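Local atomic coordinates of NADP-dependent alcohol dehydrogenase 6 (Saccharomyces cerevisiae, PDB entry 1PIW), a protein that reduces a broad range of aromatic and aliphatic aldehydes to alcohols with NADPH, as a zinc-containing medium-chain alcohol dehydrogenase. Residues D33-I38 against R140-F145; I40-V45 against T350-D355. All coordinates share one frame; numbering follows the deposited sequence.

Contact 1 (D33-I38 against R140-F145)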
loop_
_atom_site.group_PDB
_atom_site.type_symbol
_atom_site.label_atom_id
_atom_site.label_comp_id
_atom_site.label_asym_id
_atom_site.label_seq_id
_atom_site.Cartn_x
_atom_site.Cartn_y
_atom_site.Cartn_z
ATOM N N ASP A 33 -21.746 -18.845 27.041
ATOM C CA ASP A 33 -21.534 -20.223 26.602
ATOM C C ASP A 33 -20.134 -20.665 26.184
ATOM O O ASP A 33 -19.772 -21.825 26.391
ATOM C CB ASP A 33 -22.544 -20.529 25.502
ATOM C CG ASP A 33 -23.981 -20.380 25.984
ATOM O OD1 ASP A 33 -24.872 -20.097 25.149
ATOM O OD2 ASP A 33 -24.225 -20.554 27.202
ATOM N N HIS A 34 -19.351 -19.753 25.610
ATOM C CA HIS A 34 -17.991 -20.069 25.170
ATOM C C HIS A 34 -16.923 -19.339 25.987
ATOM O O HIS A 34 -15.738 -19.654 25.881
ATOM C CB HIS A 34 -17.819 -19.718 23.690
ATOM C CG HIS A 34 -18.758 -20.449 22.782
ATOM N ND1 HIS A 34 -18.555 -21.757 22.396
ATOM C CD2 HIS A 34 -19.922 -20.063 22.204
ATOM C CE1 HIS A 34 -19.553 -22.145 21.620
ATOM N NE2 HIS A 34 -20.396 -21.136 21.489
ATOM N N ASP A 35 -17.326 -18.365 26.796
ATOM C CA ASP A 35 -16.351 -17.637 27.592
ATOM C C ASP A 35 -15.543 -18.586 28.473
ATOM O O ASP A 35 -15.970 -19.696 28.775
ATOM C CB ASP A 35 -17.027 -16.587 28.479
ATOM C CG ASP A 35 -17.805 -15.556 27.685
ATOM O OD1 ASP A 35 -17.406 -15.242 26.542
ATOM O OD2 ASP A 35 -18.808 -15.041 28.217
ATOM N N ILE A 36 -14.367 -18.125 28.879
ATOM C CA ILE A 36 -13.462 -18.882 29.733
ATOM C C ILE A 36 -12.907 -17.943 30.795
ATOM O O ILE A 36 -12.657 -16.775 30.522
ATOM C CB ILE A 36 -12.283 -19.447 28.919
ATOM C CG1 ILE A 36 -12.775 -20.596 28.052
ATOM C CG2 ILE A 36 -11.157 -19.888 29.840
ATOM C CD1 ILE A 36 -11.689 -21.228 27.239
ATOM N N ASP A 37 -12.732 -18.441 32.009
ATOM C CA ASP A 37 -12.185 -17.611 33.061
ATOM C C ASP A 37 -10.733 -17.968 33.294
ATOM O O ASP A 37 -10.374 -19.134 33.483
ATOM C CB ASP A 37 -12.999 -17.748 34.345
ATOM C CG ASP A 37 -14.120 -16.740 34.411
ATOM O OD1 ASP A 37 -14.496 -16.222 33.342
ATOM O OD2 ASP A 37 -14.632 -16.458 35.509
ATOM N N ILE A 38 -9.898 -16.940 33.261
ATOM C CA ILE A 38 -8.474 -17.101 33.449
ATOM C C ILE A 38 -7.981 -16.347 34.678
ATOM O O ILE A 38 -8.299 -15.172 34.881
ATOM C CB ILE A 38 -7.721 -16.600 32.194
ATOM C CG1 ILE A 38 -8.135 -17.448 30.992
ATOM C CG2 ILE A 38 -6.219 -16.664 32.415
ATOM C CD1 ILE A 38 -8.049 -16.736 29.688
ATOM N N ARG A 140 -12.238 -12.620 31.856
ATOM C CA ARG A 140 -13.275 -13.472 31.292
ATOM C C ARG A 140 -13.255 -13.272 29.794
ATOM O O ARG A 140 -13.606 -12.196 29.308
ATOM C CB ARG A 140 -14.630 -13.070 31.862
ATOM C CG ARG A 140 -15.810 -13.820 31.292
ATOM C CD ARG A 140 -16.944 -13.847 32.302
ATOM N NE ARG A 140 -16.520 -14.520 33.519
ATOM C CZ ARG A 140 -17.140 -14.403 34.683
ATOM N NH1 ARG A 140 -18.211 -13.631 34.782
ATOM N NH2 ARG A 140 -16.695 -15.064 35.739
ATOM N N VAL A 141 -12.853 -14.315 29.070
ATOM C CA VAL A 141 -12.723 -14.236 27.621
ATOM C C VAL A 141 -13.255 -15.427 26.840
ATOM O O VAL A 141 -13.024 -16.575 27.212
ATOM C CB VAL A 141 -11.244 -14.071 27.242
ATOM C CG1 VAL A 141 -11.105 -13.767 25.769
ATOM C CG2 VAL A 141 -10.623 -12.990 28.082
ATOM N N HIS A 142 -13.954 -15.138 25.744
ATOM C CA HIS A 142 -14.501 -16.163 24.853
ATOM C C HIS A 142 -13.316 -17.051 24.435
ATOM O O HIS A 142 -12.274 -16.544 24.014
ATOM C CB HIS A 142 -15.128 -15.459 23.648
ATOM C CG HIS A 142 -15.675 -16.376 22.603
ATOM N ND1 HIS A 142 -14.936 -17.393 22.042
ATOM C CD2 HIS A 142 -16.862 -16.370 21.948
ATOM C CE1 HIS A 142 -15.642 -17.972 21.084
ATOM N NE2 HIS A 142 -16.815 -17.369 21.005
ATOM N N GLU A 143 -13.475 -18.368 24.558
ATOM C CA GLU A 143 -12.405 -19.322 24.244
ATOM C C GLU A 143 -11.698 -19.157 22.914
ATOM O O GLU A 143 -10.518 -19.469 22.803
ATOM C CB GLU A 143 -12.925 -20.746 24.316
ATOM C CG GLU A 143 -13.913 -21.069 23.233
ATOM C CD GLU A 143 -14.342 -22.517 23.261
ATOM O OE1 GLU A 143 -15.188 -22.899 22.427
ATOM O OE2 GLU A 143 -13.835 -23.278 24.118
ATOM N N HIS A 144 -12.404 -18.687 21.896
ATOM C CA HIS A 144 -11.774 -18.529 20.602
ATOM C C HIS A 144 -10.559 -17.635 20.669
ATOM O O HIS A 144 -9.675 -17.732 19.823
ATOM C CB HIS A 144 -12.727 -17.922 19.584
ATOM C CG HIS A 144 -12.079 -17.637 18.262
ATOM N ND1 HIS A 144 -11.997 -18.573 17.255
ATOM C CD2 HIS A 144 -11.428 -16.542 17.807
ATOM C CE1 HIS A 144 -11.324 -18.067 16.237
ATOM N NE2 HIS A 144 -10.967 -16.837 16.547
ATOM N N PHE A 145 -10.519 -16.758 21.669
ATOM C CA PHE A 145 -9.422 -15.812 21.804
ATOM C C PHE A 145 -8.437 -16.122 22.889
ATOM O O PHE A 145 -7.709 -15.249 23.342
ATOM C CB PHE A 145 -9.970 -14.400 21.994
ATOM C CG PHE A 145 -10.663 -13.863 20.775
ATOM C CD1 PHE A 145 -11.983 -14.202 20.499
ATOM C CD2 PHE A 145 -9.977 -13.065 19.866
ATOM C CE1 PHE A 145 -12.606 -13.757 19.333
ATOM C CE2 PHE A 145 -10.592 -12.618 18.703
ATOM C CZ PHE A 145 -11.909 -12.966 18.436
#
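Arg140 grips Asp37 side-on across two antiparallel strands, 35-38 and 140-142, of the GroES-like domain. Arg140 NE gives a nearly straight bond to Asp37 OD1 (2.7 Å), and NH2 gives another to OD2. Both oxygens use their syn lone pairs. The carboxylate and guanidinium planes are 8° apart, which makes this a nearly flat two-bond salt bridge. With Arg140 CG anti to the backbone N (chi1 176°), a bend at chi3 turns NE toward the aspartate. With an alanine here, the buried Asp37 carboxylate is likely to be left without its charged mate. Arg140 NH1 has a further partner, the backbone O of Lys29.

Ile36 and Val141 form the hydrogen-bonded pair, and their side chains lie on the other face of the sheet from Asp37 and Arg140. Val141 N donates to Ile36 O (2.9 Å), and Ile36 N returns a bond to Val141 O. Ile36 CD1 lies against Glu143 CB, and the Ile36 side chain also packs on Val74 and Leu77 of strand 70-77.

Past the strand end, Glu143 N bonds to His34 O (2.9 Å). Glu143 OE2 is held from outside by Ser81 OG, Ser83 OG and the amide of Asn82. His34 CB sits over the centre of the His142 ring, 3.8 Å from its centroid. The rotation of that ring is fixed at its edge, where His144 N donates in plane to His142 ND1 (2.8 Å).

Contact 2 (I40-V45 against T350-D355)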
loop_
_atom_site.group_PDB
_atom_site.type_symbol
_atom_site.label_atom_id
_atom_site.label_comp_id
_atom_site.label_asym_id
_atom_site.label_seq_id
_atom_site.Cartn_x
_atom_site.Cartn_y
_atom_site.Cartn_z
ATOM N N ILE A 40 -5.047 -14.688 36.113
ATOM C CA ILE A 40 -3.803 -14.180 35.571
ATOM C C ILE A 40 -2.586 -14.455 36.433
ATOM O O ILE A 40 -2.682 -14.619 37.638
ATOM C CB ILE A 40 -3.906 -12.674 35.322
ATOM C CG1 ILE A 40 -5.230 -12.353 34.624
ATOM C CG2 ILE A 40 -2.762 -12.220 34.440
ATOM C CD1 ILE A 40 -5.490 -10.869 34.426
ATOM N N GLU A 41 -1.433 -14.507 35.787
ATOM C CA GLU A 41 -0.179 -14.751 36.473
ATOM C C GLU A 41 0.895 -13.807 35.926
ATOM O O GLU A 41 1.974 -13.662 36.517
ATOM C CB GLU A 41 0.244 -16.209 36.286
ATOM C CG GLU A 41 0.541 -16.592 34.849
ATOM C CD GLU A 41 0.942 -18.047 34.701
ATOM O OE1 GLU A 41 0.068 -18.930 34.850
ATOM O OE2 GLU A 41 2.135 -18.305 34.443
ATOM N N ALA A 42 0.591 -13.177 34.791
ATOM C CA ALA A 42 1.497 -12.223 34.158
ATOM C C ALA A 42 0.763 -11.438 33.079
ATOM O O ALA A 42 -0.091 -11.985 32.384
ATOM C CB ALA A 42 2.684 -12.944 33.551
ATOM N N CYS A 43 1.080 -10.152 32.953
ATOM C CA CYS A 43 0.464 -9.315 31.931
ATOM C C CYS A 43 1.465 -8.298 31.421
ATOM O O CYS A 43 2.247 -7.741 32.184
ATOM C CB CYS A 43 -0.757 -8.579 32.468
ATOM S SG CYS A 43 -1.576 -7.583 31.197
ATOM N N GLY A 44 1.430 -8.054 30.120
ATOM C CA GLY A 44 2.354 -7.110 29.535
ATOM C C GLY A 44 1.828 -5.694 29.444
ATOM O O GLY A 44 0.668 -5.454 29.071
ATOM N N VAL A 45 2.693 -4.750 29.804
ATOM C CA VAL A 45 2.368 -3.333 29.737
ATOM C C VAL A 45 2.611 -2.902 28.286
ATOM O O VAL A 45 3.739 -2.859 27.816
ATOM C CB VAL A 45 3.260 -2.504 30.684
ATOM C CG1 VAL A 45 2.856 -1.042 30.633
ATOM C CG2 VAL A 45 3.133 -3.027 32.100
ATOM N N THR A 350 6.477 -6.375 32.214
ATOM C CA THR A 350 5.503 -7.435 32.389
ATOM C C THR A 350 5.171 -7.501 33.862
ATOM O O THR A 350 6.008 -7.868 34.674
ATOM C CB THR A 350 6.000 -8.812 31.955
ATOM O OG1 THR A 350 6.275 -8.816 30.548
ATOM C CG2 THR A 350 4.925 -9.842 32.247
ATOM N N LEU A 351 3.949 -7.112 34.202
ATOM C CA LEU A 351 3.494 -7.147 35.582
ATOM C C LEU A 351 3.438 -8.609 35.990
ATOM O O LEU A 351 2.916 -9.447 35.253
ATOM C CB LEU A 351 2.111 -6.505 35.693
ATOM C CG LEU A 351 2.046 -5.069 35.162
ATOM C CD1 LEU A 351 0.624 -4.557 35.155
ATOM C CD2 LEU A 351 2.934 -4.189 36.009
ATOM N N VAL A 352 3.991 -8.911 37.159
ATOM C CA VAL A 352 4.031 -10.277 37.669
ATOM C C VAL A 352 3.641 -10.299 39.143
ATOM O O VAL A 352 3.107 -9.327 39.648
ATOM C CB VAL A 352 5.445 -10.877 37.500
ATOM C CG1 VAL A 352 5.740 -11.115 36.045
ATOM C CG2 VAL A 352 6.470 -9.933 38.055
ATOM N N GLY A 353 3.904 -11.403 39.831
ATOM C CA GLY A 353 3.556 -11.479 41.236
ATOM C C GLY A 353 2.094 -11.151 41.460
ATOM O O GLY A 353 1.750 -10.340 42.319
ATOM N N TYR A 354 1.232 -11.786 40.675
ATOM C CA TYR A 354 -0.213 -11.580 40.760
ATOM C C TYR A 354 -0.859 -12.257 41.975
ATOM O O TYR A 354 -1.814 -11.744 42.551
ATOM C CB TYR A 354 -0.881 -12.106 39.479
ATOM C CG TYR A 354 -1.074 -11.085 38.378
ATOM C CD1 TYR A 354 -2.270 -10.399 38.255
ATOM C CD2 TYR A 354 -0.065 -10.811 37.464
ATOM C CE1 TYR A 354 -2.465 -9.460 37.250
ATOM C CE2 TYR A 354 -0.249 -9.870 36.451
ATOM C CZ TYR A 354 -1.458 -9.194 36.347
ATOM O OH TYR A 354 -1.679 -8.259 35.347
ATOM N N ASP A 355 -0.338 -13.415 42.359
ATOM C CA ASP A 355 -0.891 -14.165 43.478
ATOM C C ASP A 355 -0.545 -13.587 44.841
ATOM O O ASP A 355 -1.285 -13.792 45.800
ATOM C CB ASP A 355 -0.430 -15.618 43.399
ATOM C CG ASP A 355 1.077 -15.742 43.282
ATOM O OD1 ASP A 355 1.560 -16.871 43.051
ATOM O OD2 ASP A 355 1.781 -14.714 43.422
#
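Ile40 holds CG2 anti to its backbone N, and that methyl comes over one face of the Tyr354 ring. It is 3.9 Å from the ring centroid, offset toward the rim, in a CH-pi contact. Tyr354 chi2, at -94°, turns the ring to lie along the backbone of Ile40 to Cys43. Tyr354 CD2 lies 3.5 Å from Glu41 C. At the far end of the ring, Tyr354 OH rests beside Cys43 CB and bonds to the backbone O of Gly134, which satisfies this buried hydroxyl.

In the sheet of the GroES-like domain, strand 35-45 runs antiparallel to strand 348-352. Cys43 and Leu351 are the hydrogen-bonded pair: Cys43 N to Leu351 O is 3.0 Å, and Leu351 N to Cys43 O is 2.7 Å. On its other side, strand 35-45 meets strand 70-77, and there Glu41 and Ala42 both face Val71 in a classic beta bulge. Strand 348-352 also runs parallel to strand 323-327.

Beyond the pair, Val45 CG2 meets Leu351 CG at 3.8 Å, the two side chains crossing at about a right angle. Helix 330-342 covers both, with Ala336 and Met340 on Val45 and Val333 on Leu351. Thr350 CG2 touches Cys43 O, while Thr350 OG1 bonds to His156 O.

Contacts 1 and 2 share strand 35-45. Contact 1 pairs its first part with strand 138-142, and contact 2 pairs its last part with strand 348-352. The chain turns a corner at Glu41, at the start of contact 2, and the centres of the two contacts are 19 Å apart. Contact 2 is the one near the cofactor: the Val45 side chain is about 8 Å from bound NADP. The strand leads directly into Cys46, a ligand of the catalytic zinc, and strand 348-352 starts at the NADP-binding Arg348. Contact 1 lies toward the second, four-cysteine zinc site, with the His142 side chain about 11 Å from a zinc ion. Its Val141 side chain is about 9 Å from that of the catalytic zinc ligand His68.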